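PDB 3U3W: transcriptional activator PlcR protein from Bacillus thuringiensis, which activates transcription by binding DNA in complex with the quorum-sensing signal peptide PapR, acting as a pleiotropic virulence regulator. Local coordinates for residues L171-L182 with V198-D209. Sequence-based numbering, arbitrary orientation. Where two conformers were deposited one is given.
Sequences LKKGIDLFEQIL and VRYNHAKALYLD
His202 NE2 hydrogen-bonds a water that lies in the plane of the imidazole at its edge, 3.1 Å from NE2; the same water sits unusually close to Glu179 OE2, so a bridge to the carboxylate is doubtful. No direct hydrogen bond joins 171-182 to 198-209. The carboxylate is turned 79° from the ring, and its charged atoms do not touch the imidazole. His202 enters a hole formed by Ile175, Phe178, Glu179 and Leu182, its chi1 of -171° swinging the ring away from the backbone N. Phe178 CB lies over one face, 4.1 Å from the His202 ring centroid, a CH-pi contact, while Leu206 CD1, from the same helix as His202, lies over the opposite face toward its rim. Buried ND1 has no polar partner and meets Leu182 CD1 instead. Phe178 is the reciprocal knob, set among Val198, Asn201, His202 and Ala205. Phe178 CZ abuts Asn201 CB at 3.5 Å, and one ring face rests on the backbone of Asn201 and His202. Ile175 CG1 packs on Ala205 CB (3.8 Å); beyond it Leu171 CD1 lies against the helix end at Leu208 and Asp209. At the other end Leu182 CD2 meets Val198 CG1 (3.7 Å), and Leu182 CD1 lies over a face of the Arg199 guanidinium, which Asp195 and Gln218 bind. Segments 171-182 and 198-208 run roughly antiparallel (152°), axes 9.5 Å apart at closest approach, consistent with a helical hairpin of the TPR-like domain. Asn201, bonded to Asn159, and Lys204 also hydrogen-bond the bound peptide's backbone. Helix 153-167 packs on Phe178 and Asn201, helix 212-228 on His202 and Leu206, and helix 235-248 on Tyr200 and Tyr207.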
loop_
_atom_site.group_PDB
_atom_site.type_symbol
_atom_site.label_atom_id
_atom_site.label_comp_id
_atom_site.label_asym_id
_atom_site.label_seq_id
_atom_site.Cartn_x
_atom_site.Cartn_y
_atom_site.Cartn_z
ATOM N N LEU A 171 -21.889 -18.195 -15.397
ATOM C CA LEU A 171 -20.445 -18.306 -15.533
ATOM C C LEU A 171 -19.878 -17.510 -16.708
ATOM O O LEU A 171 -18.922 -16.753 -16.553
ATOM C CB LEU A 171 -20.027 -19.773 -15.606
ATOM C CG LEU A 171 -20.331 -20.497 -14.293
ATOM C CD1 LEU A 171 -19.977 -21.958 -14.370
ATOM C CD2 LEU A 171 -19.562 -19.829 -13.158
ATOM N N LYS A 172 -20.477 -17.650 -17.876
ATOM C CA LYS A 172 -19.954 -16.943 -19.029
ATOM C C LYS A 172 -19.971 -15.430 -18.804
ATOM O O LYS A 172 -19.005 -14.731 -19.099
ATOM C CB LYS A 172 -20.726 -17.309 -20.296
ATOM C CG LYS A 172 -20.185 -16.616 -21.543
ATOM C CD LYS A 172 -21.234 -16.526 -22.646
ATOM C CE LYS A 172 -20.574 -16.336 -24.006
ATOM N NZ LYS A 172 -19.709 -17.509 -24.378
ATOM N N LYS A 173 -21.071 -14.916 -18.280
ATOM C CA LYS A 173 -21.151 -13.485 -18.073
ATOM C C LYS A 173 -20.126 -13.054 -17.014
ATOM O O LYS A 173 -19.491 -12.008 -17.142
ATOM C CB LYS A 173 -22.570 -13.083 -17.680
ATOM C CG LYS A 173 -23.206 -12.038 -18.594
ATOM C CD LYS A 173 -24.685 -11.862 -18.237
ATOM C CE LYS A 173 -25.452 -11.054 -19.279
ATOM N NZ LYS A 173 -26.931 -11.045 -19.006
ATOM N N GLY A 174 -19.953 -13.876 -15.983
ATOM C CA GLY A 174 -19.043 -13.548 -14.906
ATOM C C GLY A 174 -17.603 -13.553 -15.373
ATOM O O GLY A 174 -16.850 -12.597 -15.149
ATOM N N ILE A 175 -17.227 -14.642 -16.038
ATOM C CA ILE A 175 -15.887 -14.785 -16.594
ATOM C C ILE A 175 -15.527 -13.644 -17.560
ATOM O O ILE A 175 -14.432 -13.098 -17.496
ATOM C CB ILE A 175 -15.695 -16.173 -17.220
ATOM C CG1 ILE A 175 -15.541 -17.219 -16.097
ATOM C CG2 ILE A 175 -14.511 -16.156 -18.169
ATOM C CD1 ILE A 175 -15.835 -18.684 -16.507
ATOM N N ASP A 176 -16.459 -13.269 -18.427
ATOM C CA ASP A 176 -16.215 -12.169 -19.349
ATOM C C ASP A 176 -16.052 -10.830 -18.626
ATOM O O ASP A 176 -15.290 -9.979 -19.070
ATOM C CB ASP A 176 -17.315 -12.092 -20.425
ATOM C CG ASP A 176 -17.108 -13.100 -21.566
ATOM O OD1 ASP A 176 -15.941 -13.382 -21.943
ATOM O OD2 ASP A 176 -18.122 -13.606 -22.096
ATOM N N LEU A 177 -16.758 -10.645 -17.510
ATOM C CA LEU A 177 -16.643 -9.421 -16.730
ATOM C C LEU A 177 -15.307 -9.371 -15.971
ATOM O O LEU A 177 -14.660 -8.325 -15.905
ATOM C CB LEU A 177 -17.845 -9.222 -15.800
ATOM C CG LEU A 177 -17.808 -7.912 -14.995
ATOM C CD1 LEU A 177 -17.308 -6.715 -15.825
ATOM C CD2 LEU A 177 -19.156 -7.581 -14.342
ATOM N N PHE A 178 -14.879 -10.507 -15.432
ATOM C CA PHE A 178 -13.555 -10.598 -14.826
ATOM C C PHE A 178 -12.451 -10.224 -15.815
ATOM O O PHE A 178 -11.560 -9.420 -15.498
ATOM C CB PHE A 178 -13.308 -11.998 -14.256
ATOM C CG PHE A 178 -14.088 -12.268 -13.011
ATOM C CD1 PHE A 178 -14.058 -11.355 -11.948
ATOM C CD2 PHE A 178 -14.872 -13.404 -12.894
ATOM C CE1 PHE A 178 -14.799 -11.574 -10.792
ATOM C CE2 PHE A 178 -15.608 -13.634 -11.739
ATOM C CZ PHE A 178 -15.566 -12.710 -10.683
ATOM N N GLU A 179 -12.509 -10.800 -17.015
ATOM C CA GLU A 179 -11.534 -10.467 -18.043
ATOM C C GLU A 179 -11.551 -8.971 -18.366
ATOM O O GLU A 179 -10.500 -8.382 -18.553
ATOM C CB GLU A 179 -11.751 -11.295 -19.305
ATOM C CG GLU A 179 -11.522 -12.786 -19.117
ATOM C CD GLU A 179 -11.713 -13.554 -20.415
ATOM O OE1 GLU A 179 -12.223 -12.955 -21.383
ATOM O OE2 GLU A 179 -11.341 -14.747 -20.471
ATOM N N GLN A 180 -12.726 -8.352 -18.425
ATOM C CA GLN A 180 -12.780 -6.907 -18.679
ATOM C C GLN A 180 -12.106 -6.106 -17.573
ATOM O O GLN A 180 -11.460 -5.101 -17.856
ATOM C CB GLN A 180 -14.211 -6.401 -18.807
ATOM C CG GLN A 180 -14.853 -6.483 -20.166
ATOM C CD GLN A 180 -16.341 -6.161 -20.074
ATOM O OE1 GLN A 180 -17.189 -6.994 -20.413
ATOM N NE2 GLN A 180 -16.665 -4.960 -19.578
ATOM N N ILE A 181 -12.293 -6.527 -16.319
ATOM C CA ILE A 181 -11.673 -5.842 -15.172
ATOM C C ILE A 181 -10.147 -5.920 -15.214
ATOM O O ILE A 181 -9.459 -4.908 -15.047
ATOM C CB ILE A 181 -12.200 -6.360 -13.795
ATOM C CG1 ILE A 181 -13.695 -6.086 -13.654
ATOM C CG2 ILE A 181 -11.433 -5.711 -12.636
ATOM C CD1 ILE A 181 -14.410 -7.007 -12.689
ATOM N N LEU A 182 -9.611 -7.112 -15.445
ATOM C CA LEU A 182 -8.160 -7.283 -15.568
ATOM C C LEU A 182 -7.572 -6.414 -16.672
ATOM O O LEU A 182 -6.454 -5.918 -16.543
ATOM C CB LEU A 182 -7.794 -8.751 -15.796
ATOM C CG LEU A 182 -8.171 -9.633 -14.596
ATOM C CD1 LEU A 182 -8.041 -11.118 -14.910
ATOM C CD2 LEU A 182 -7.352 -9.245 -13.360
ATOM N N VAL A 198 -9.237 -10.079 -7.974
ATOM C CA VAL A 198 -9.955 -10.379 -9.215
ATOM C C VAL A 198 -9.522 -11.716 -9.801
ATOM O O VAL A 198 -10.364 -12.502 -10.228
ATOM C CB VAL A 198 -9.772 -9.291 -10.311
ATOM C CG1 VAL A 198 -10.564 -9.672 -11.569
ATOM C CG2 VAL A 198 -10.205 -7.936 -9.807
ATOM N N ARG A 199 -8.217 -11.985 -9.835
ATOM C CA ARG A 199 -7.760 -13.279 -10.355
ATOM C C ARG A 199 -8.295 -14.446 -9.538
ATOM O O ARG A 199 -8.594 -15.519 -10.077
ATOM C CB ARG A 199 -6.243 -13.356 -10.471
ATOM C CG ARG A 199 -5.682 -12.429 -11.518
ATOM C CD ARG A 199 -4.206 -12.694 -11.791
ATOM N NE ARG A 199 -3.711 -11.706 -12.748
ATOM C CZ ARG A 199 -3.791 -11.831 -14.069
ATOM N NH1 ARG A 199 -4.327 -12.925 -14.622
ATOM N NH2 ARG A 199 -3.331 -10.857 -14.844
ATOM N N TYR A 200 -8.449 -14.229 -8.238
ATOM C CA TYR A 200 -8.959 -15.280 -7.372
ATOM C C TYR A 200 -10.417 -15.605 -7.676
ATOM O O TYR A 200 -10.797 -16.780 -7.725
ATOM C CB TYR A 200 -8.826 -14.881 -5.921
ATOM C CG TYR A 200 -9.470 -15.843 -4.956
ATOM C CD1 TYR A 200 -8.886 -17.074 -4.676
ATOM C CD2 TYR A 200 -10.652 -15.516 -4.310
ATOM C CE1 TYR A 200 -9.461 -17.948 -3.785
ATOM C CE2 TYR A 200 -11.241 -16.383 -3.403
ATOM C CZ TYR A 200 -10.641 -17.593 -3.141
ATOM O OH TYR A 200 -11.219 -18.448 -2.230
ATOM N N ASN A 201 -11.222 -14.559 -7.855
ATOM C CA ASN A 201 -12.652 -14.717 -8.092
ATOM C C ASN A 201 -12.819 -15.338 -9.460
ATOM O O ASN A 201 -13.577 -16.282 -9.634
ATOM C CB ASN A 201 -13.375 -13.366 -8.019
ATOM C CG ASN A 201 -13.472 -12.806 -6.595
ATOM O OD1 ASN A 201 -13.546 -13.558 -5.611
ATOM N ND2 ASN A 201 -13.485 -11.469 -6.483
ATOM N N HIS A 202 -12.072 -14.803 -10.419
ATOM C CA HIS A 202 -11.979 -15.342 -11.770
ATOM C C HIS A 202 -11.614 -16.829 -11.741
ATOM O O HIS A 202 -12.239 -17.633 -12.433
ATOM C CB HIS A 202 -10.936 -14.550 -12.563
ATOM C CG HIS A 202 -10.902 -14.878 -14.018
ATOM N ND1 HIS A 202 -9.910 -14.422 -14.862
ATOM C CD2 HIS A 202 -11.744 -15.607 -14.787
ATOM C CE1 HIS A 202 -10.136 -14.869 -16.084
ATOM N NE2 HIS A 202 -11.245 -15.588 -16.068
ATOM N N ALA A 203 -10.617 -17.191 -10.929
ATOM C CA ALA A 203 -10.208 -18.591 -10.815
ATOM C C ALA A 203 -11.354 -19.446 -10.310
ATOM O O ALA A 203 -11.566 -20.539 -10.817
ATOM C CB ALA A 203 -9.020 -18.742 -9.921
ATOM N N LYS A 204 -12.095 -18.947 -9.318
ATOM C CA LYS A 204 -13.234 -19.683 -8.787
ATOM C C LYS A 204 -14.282 -19.940 -9.874
ATOM O O LYS A 204 -14.777 -21.053 -9.998
ATOM C CB LYS A 204 -13.868 -18.963 -7.584
ATOM C CG LYS A 204 -13.044 -19.030 -6.297
ATOM C CD LYS A 204 -13.715 -18.218 -5.176
ATOM C CE LYS A 204 -15.069 -18.802 -4.809
ATOM N NZ LYS A 204 -14.889 -20.182 -4.305
ATOM N N ALA A 205 -14.609 -18.901 -10.638
ATOM C CA ALA A 205 -15.532 -18.995 -11.769
ATOM C C ALA A 205 -15.083 -19.981 -12.883
ATOM O O ALA A 205 -15.890 -20.759 -13.390
ATOM C CB ALA A 205 -15.808 -17.591 -12.347
ATOM N N LEU A 206 -13.806 -19.933 -13.256
ATOM C CA LEU A 206 -13.235 -20.878 -14.211
ATOM C C LEU A 206 -13.386 -22.302 -13.697
ATOM O O LEU A 206 -13.762 -23.213 -14.452
ATOM C CB LEU A 206 -11.756 -20.549 -14.503
ATOM C CG LEU A 206 -11.560 -19.228 -15.272
ATOM C CD1 LEU A 206 -10.172 -18.625 -15.119
ATOM C CD2 LEU A 206 -11.908 -19.400 -16.752
ATOM N N TYR A 207 -13.100 -22.492 -12.411
ATOM C CA TYR A 207 -13.237 -23.802 -11.792
ATOM C C TYR A 207 -14.699 -24.279 -11.842
ATOM O O TYR A 207 -14.965 -25.442 -12.121
ATOM C CB TYR A 207 -12.733 -23.765 -10.353
ATOM C CG TYR A 207 -12.780 -25.094 -9.611
ATOM C CD1 TYR A 207 -13.989 -25.616 -9.130
ATOM C CD2 TYR A 207 -11.611 -25.814 -9.367
ATOM C CE1 TYR A 207 -14.023 -26.822 -8.438
ATOM C CE2 TYR A 207 -11.636 -27.017 -8.696
ATOM C CZ TYR A 207 -12.844 -27.516 -8.225
ATOM O OH TYR A 207 -12.850 -28.714 -7.543
ATOM N N LEU A 208 -15.647 -23.387 -11.569
ATOM C CA LEU A 208 -17.054 -23.795 -11.556
ATOM C C LEU A 208 -17.495 -24.196 -12.970
ATOM O O LEU A 208 -18.409 -25.003 -13.136
ATOM C CB LEU A 208 -17.961 -22.690 -10.998
ATOM C CG LEU A 208 -17.894 -22.407 -9.490
ATOM C CD1 LEU A 208 -18.720 -21.171 -9.135
ATOM C CD2 LEU A 208 -18.350 -23.624 -8.657
ATOM N N ASP A 209 -16.820 -23.622 -13.969
ATOM C CA ASP A 209 -17.034 -23.911 -15.378
ATOM C C ASP A 209 -16.190 -25.097 -15.869
ATOM O O ASP A 209 -16.094 -25.349 -17.070
ATOM C CB ASP A 209 -16.702 -22.669 -16.212
ATOM C CG ASP A 209 -17.528 -22.570 -17.491
ATOM O OD1 ASP A 209 -18.574 -23.250 -17.577
ATOM O OD2 ASP A 209 -17.136 -21.799 -18.398
HETATM O O HOH W 1 -10.965 -16.593 -18.983
#